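Local coordinates for DNA repair protein rhp9/CRB2 (Schizosaccharomyces pombe, PDB 2FHD), which probably recognises methylated histone H4 through its tandem tudor domains and so takes part in the response to DNA damage, at residues R11-F16 against I122-V127; V106-G111 against V115-S120. All blocks are in the same frame, centred on the assembly; numbering follows the deposited sequence.

Contact 1: R11-F16 against I122-V127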
# COMPACT_ATOMS: atom_id res chain seq x y z
N ARG A 11 -10.25 -3.83 -16.58
CA ARG A 11 -11.14 -4.61 -15.73
C ARG A 11 -11.13 -6.11 -16.04
O ARG A 11 -11.31 -6.53 -17.20
CB ARG A 11 -12.57 -4.03 -15.80
CG ARG A 11 -12.67 -2.56 -15.33
CD ARG A 11 -12.42 -2.45 -13.81
NE ARG A 11 -13.55 -2.94 -13.05
CZ ARG A 11 -13.50 -3.17 -11.75
NH1 ARG A 11 -12.37 -3.01 -11.14
NH2 ARG A 11 -14.58 -3.59 -11.07
N VAL A 12 -10.97 -6.90 -14.98
CA VAL A 12 -10.87 -8.35 -15.06
C VAL A 12 -11.82 -8.97 -14.04
O VAL A 12 -12.37 -8.25 -13.18
CB VAL A 12 -9.36 -8.89 -14.86
CG1 VAL A 12 -8.50 -8.42 -16.08
CG2 VAL A 12 -8.68 -8.37 -13.51
N LEU A 13 -12.01 -10.28 -14.17
CA LEU A 13 -12.52 -11.14 -13.16
C LEU A 13 -11.29 -11.96 -12.70
O LEU A 13 -10.63 -12.63 -13.51
CB LEU A 13 -13.63 -12.03 -13.75
CG LEU A 13 -14.97 -11.31 -14.04
CD1 LEU A 13 -15.87 -12.08 -15.04
CD2 LEU A 13 -15.80 -10.99 -12.74
N ALA A 14 -10.94 -11.85 -11.43
CA ALA A 14 -9.72 -12.39 -10.98
C ALA A 14 -10.10 -13.38 -9.87
O ALA A 14 -11.06 -13.15 -9.12
CB ALA A 14 -8.81 -11.25 -10.48
N PHE A 15 -9.36 -14.48 -9.77
CA PHE A 15 -9.63 -15.48 -8.73
C PHE A 15 -9.21 -14.95 -7.38
O PHE A 15 -8.04 -14.60 -7.21
CB PHE A 15 -8.82 -16.72 -9.02
CG PHE A 15 -8.94 -17.81 -7.97
CD1 PHE A 15 -10.10 -18.55 -7.84
CD2 PHE A 15 -7.85 -18.11 -7.12
CE1 PHE A 15 -10.21 -19.60 -6.87
CE2 PHE A 15 -7.96 -19.15 -6.12
CZ PHE A 15 -9.11 -19.93 -6.04
N PHE A 16 -10.13 -14.91 -6.43
CA PHE A 16 -9.83 -14.50 -5.09
C PHE A 16 -9.36 -15.71 -4.29
O PHE A 16 -10.12 -16.66 -4.06
CB PHE A 16 -11.02 -13.79 -4.45
CG PHE A 16 -10.77 -13.36 -3.03
CD1 PHE A 16 -9.94 -12.26 -2.76
CD2 PHE A 16 -11.33 -14.07 -1.96
CE1 PHE A 16 -9.69 -11.86 -1.41
CE2 PHE A 16 -11.09 -13.67 -0.63
CZ PHE A 16 -10.25 -12.55 -0.36
N ILE A 122 -21.54 -8.71 -9.80
CA ILE A 122 -21.19 -10.03 -10.30
C ILE A 122 -20.09 -10.73 -9.56
O ILE A 122 -19.07 -10.13 -9.17
CB ILE A 122 -20.83 -9.94 -11.82
CG1 ILE A 122 -22.06 -9.44 -12.60
CG2 ILE A 122 -20.26 -11.27 -12.43
CD1 ILE A 122 -23.30 -10.36 -12.59
N TYR A 123 -20.25 -12.04 -9.39
CA TYR A 123 -19.13 -12.88 -8.99
C TYR A 123 -19.36 -14.23 -9.59
O TYR A 123 -20.48 -14.52 -10.02
CB TYR A 123 -18.94 -12.94 -7.48
CG TYR A 123 -20.07 -13.61 -6.69
CD1 TYR A 123 -19.92 -14.90 -6.19
CD2 TYR A 123 -21.28 -12.94 -6.44
CE1 TYR A 123 -20.95 -15.52 -5.44
CE2 TYR A 123 -22.32 -13.55 -5.71
CZ TYR A 123 -22.13 -14.84 -5.20
OH TYR A 123 -23.16 -15.42 -4.45
N VAL A 124 -18.30 -15.03 -9.72
CA VAL A 124 -18.36 -16.20 -10.57
C VAL A 124 -17.69 -17.40 -9.95
O VAL A 124 -16.57 -17.30 -9.42
CB VAL A 124 -17.81 -15.94 -12.02
CG1 VAL A 124 -18.32 -17.05 -12.97
CG2 VAL A 124 -18.29 -14.62 -12.55
N ALA A 125 -18.39 -18.54 -9.98
CA ALA A 125 -17.81 -19.74 -9.50
C ALA A 125 -16.70 -20.17 -10.46
O ALA A 125 -16.88 -20.17 -11.68
CB ALA A 125 -18.85 -20.80 -9.38
N PRO A 126 -15.57 -20.58 -9.90
CA PRO A 126 -14.56 -21.19 -10.77
C PRO A 126 -15.10 -22.28 -11.75
O PRO A 126 -14.61 -22.34 -12.89
CB PRO A 126 -13.53 -21.78 -9.75
CG PRO A 126 -13.68 -20.91 -8.54
CD PRO A 126 -15.15 -20.59 -8.46
N VAL A 127 -16.05 -23.16 -11.34
CA VAL A 127 -16.58 -24.16 -12.32
C VAL A 127 -17.31 -23.51 -13.47
O VAL A 127 -17.38 -24.01 -14.57
CB VAL A 127 -17.52 -25.30 -11.74
CG1 VAL A 127 -16.76 -26.35 -11.02
CG2 VAL A 127 -18.68 -24.77 -10.95
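The CA atoms of L13 and Y123 lie 8.0 Å apart and those of F15 and P126 7.8 Å, too far for hydrogen bonds between main chains, and only side chains bridge the gap. L13 reaches over with both methyls, one to each of two neighbours: CD2 comes to CG2 of I122 at 4.5 Å, and CD1 to CG2 of V124 at 4.3 Å. A forked leucine suits this place because its two branches can serve two beta-branched residues that alternate along the other segment. I122 offers L13 its CG2 methyl while its longer CG1 arm runs elsewhere, so one residue packs in two directions.

The two segments belong to the two tudor domains of the chain, each an SH3-like barrel of five antiparallel strands. Strand 11-15 lies inside the first sheet and strand 122-123 closes the edge of the second, which makes this part of the apolar interface between the domains.

Further along, F15 has CG anti to the backbone N (chi1 176°), a torsion that carries the ring out to P126. There CE1 meets CG of the proline at 4.1 Å, and P126 sits at the ring's edge, near its plane, with the two side chains crossing at about a right angle. Proline fits the first turn of helix 126-129, where its missing N-H costs no helical bond; A125 precedes it at the N-cap. Y19 of the second subunit packs on both F15 and P126.

Contact 2: V106-G111 against V115-S120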
# COMPACT_ATOMS: atom_id res chain seq x y z
N VAL A 106 -26.11 -5.22 -15.82
CA VAL A 106 -26.34 -6.48 -16.48
C VAL A 106 -27.76 -7.01 -16.20
O VAL A 106 -28.24 -6.94 -15.07
CB VAL A 106 -25.22 -7.50 -16.11
CG1 VAL A 106 -25.21 -7.75 -14.65
CG2 VAL A 106 -25.37 -8.80 -16.93
N ILE A 107 -28.39 -7.56 -17.21
CA ILE A 107 -29.62 -8.32 -17.05
C ILE A 107 -29.33 -9.86 -16.96
O ILE A 107 -28.65 -10.47 -17.82
CB ILE A 107 -30.58 -8.02 -18.26
CG1 ILE A 107 -30.79 -6.53 -18.46
CG2 ILE A 107 -31.92 -8.82 -18.12
CD1 ILE A 107 -31.44 -6.22 -19.90
N LEU A 108 -29.85 -10.45 -15.89
CA LEU A 108 -29.67 -11.83 -15.45
C LEU A 108 -31.00 -12.57 -15.47
O LEU A 108 -32.02 -11.98 -15.13
CB LEU A 108 -29.21 -11.81 -14.03
CG LEU A 108 -27.83 -11.20 -13.87
CD1 LEU A 108 -27.37 -11.30 -12.41
CD2 LEU A 108 -26.82 -11.88 -14.82
N ALA A 109 -31.00 -13.86 -15.85
CA ALA A 109 -32.21 -14.69 -15.93
C ALA A 109 -32.07 -15.90 -15.06
O ALA A 109 -31.00 -16.50 -14.91
CB ALA A 109 -32.49 -15.11 -17.37
N HIS A 110 -33.17 -16.26 -14.42
CA HIS A 110 -33.23 -17.49 -13.66
C HIS A 110 -34.55 -18.06 -13.99
O HIS A 110 -35.58 -17.77 -13.37
CB HIS A 110 -33.05 -17.33 -12.18
CG HIS A 110 -33.15 -18.63 -11.44
ND1 HIS A 110 -32.08 -19.48 -11.30
CD2 HIS A 110 -34.19 -19.22 -10.81
CE1 HIS A 110 -32.46 -20.55 -10.62
NE2 HIS A 110 -33.74 -20.41 -10.30
N GLY A 111 -34.48 -18.95 -14.96
CA GLY A 111 -35.62 -19.38 -15.65
C GLY A 111 -35.72 -18.34 -16.75
O GLY A 111 -34.72 -17.97 -17.48
N VAL A 115 -33.89 -9.98 -14.09
CA VAL A 115 -33.62 -8.93 -13.14
C VAL A 115 -32.49 -8.15 -13.71
O VAL A 115 -31.55 -8.74 -14.28
CB VAL A 115 -33.07 -9.52 -11.78
CG1 VAL A 115 -32.91 -8.38 -10.71
CG2 VAL A 115 -33.99 -10.41 -11.23
N THR A 116 -32.51 -6.84 -13.49
CA THR A 116 -31.43 -5.95 -13.92
C THR A 116 -30.60 -5.57 -12.70
O THR A 116 -31.18 -5.21 -11.69
CB THR A 116 -31.98 -4.70 -14.54
OG1 THR A 116 -32.65 -5.05 -15.73
CG2 THR A 116 -30.86 -3.72 -14.89
N VAL A 117 -29.28 -5.70 -12.77
CA VAL A 117 -28.44 -5.53 -11.59
C VAL A 117 -27.13 -4.77 -12.02
O VAL A 117 -26.78 -4.80 -13.21
CB VAL A 117 -28.21 -6.96 -11.06
CG1 VAL A 117 -26.78 -7.43 -11.11
CG2 VAL A 117 -29.07 -7.32 -9.78
N PRO A 118 -26.47 -4.05 -11.09
CA PRO A 118 -25.17 -3.47 -11.46
C PRO A 118 -24.14 -4.56 -11.73
O PRO A 118 -24.10 -5.55 -11.01
CB PRO A 118 -24.76 -2.66 -10.23
CG PRO A 118 -26.10 -2.35 -9.48
CD PRO A 118 -26.85 -3.71 -9.69
N ILE A 119 -23.35 -4.37 -12.78
CA ILE A 119 -22.29 -5.28 -13.24
C ILE A 119 -21.25 -5.49 -12.05
O ILE A 119 -20.70 -6.61 -11.86
CB ILE A 119 -21.69 -4.61 -14.56
CG1 ILE A 119 -21.63 -5.50 -15.84
CG2 ILE A 119 -20.50 -3.78 -14.29
CD1 ILE A 119 -21.28 -6.77 -15.57
N SER A 120 -21.04 -4.46 -11.21
CA SER A 120 -20.06 -4.56 -10.08
C SER A 120 -20.42 -5.60 -9.01
O SER A 120 -19.56 -5.99 -8.18
CB SER A 120 -19.93 -3.22 -9.35
OG SER A 120 -21.15 -2.84 -8.67
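V115 pairs with L108 as an antiparallel hydrogen-bonded pair of this beta hairpin. The amide of L108 gives its hydrogen to V115 O at 2.9 Å in an almost straight bond (178°), and V115 N returns one to L108 O. V115 O also receives a CA-H...O contact from I107.

T116 follows as the non-hydrogen-bonded partner of I107, and the chains draw closer there, with 4.3 Å between their CA atoms. Both side chains leave on the face opposite that of V106, L108, V115 and V117. OG1 of T116 rests against CG1 of I107 at 3.6 Å. Beta-branched residues favour extended backbone, and threonine's hydroxyl suits this exposed position.

V117 restores the hydrogen-bonded pattern with V106. V106 N to V117 O is short (2.7 Å) and nearly linear, whereas the return bond from V117 N approaches V106 O tilted by 21° from the carbonyl plane. The two valines lie side by side and point the same way, CG1 to CG1 at 3.9 Å; chi1 of 61° places CG1 of V106 between its own N and carbonyl carbon, on the side of V117. CG1 of V117 also meets CD1 of L108, so one methyl serves two neighbours.

P118, whose ring points away from the other strand, ends the strand, and I119 opens a 3-10 turn. CD1 of I119 folds back to CB of V106 at 4.0 Å, continuing the apolar face past the end of the pairing. Four backbone bonds thus satisfy the N-H and C=O groups of V106, L108, V115 and V117 and hold the strands together, while the apolar side chains favour this pairing by burying their surface on one face.

In the fold
From the N terminus, the chain lays down strand 11-15, flanked by 23-32 and 59-61 in the first tudor sheet; some 106 residues after it, 122-127 comes up against it and closes the large loop of contact 1. Contact 2 is nested within that loop: strand 105-110 turns back as strand 113-118, a short local closure at the far edge of the second sheet. Strand 122-123 follows directly and forms that sheet's other edge. The contact centres are about 16 Å apart, yet I122 joins them, its CD1 lying 3.8 Å from V106 CG1. Contact 2 thus builds one domain, and contact 1 ties that domain to the first.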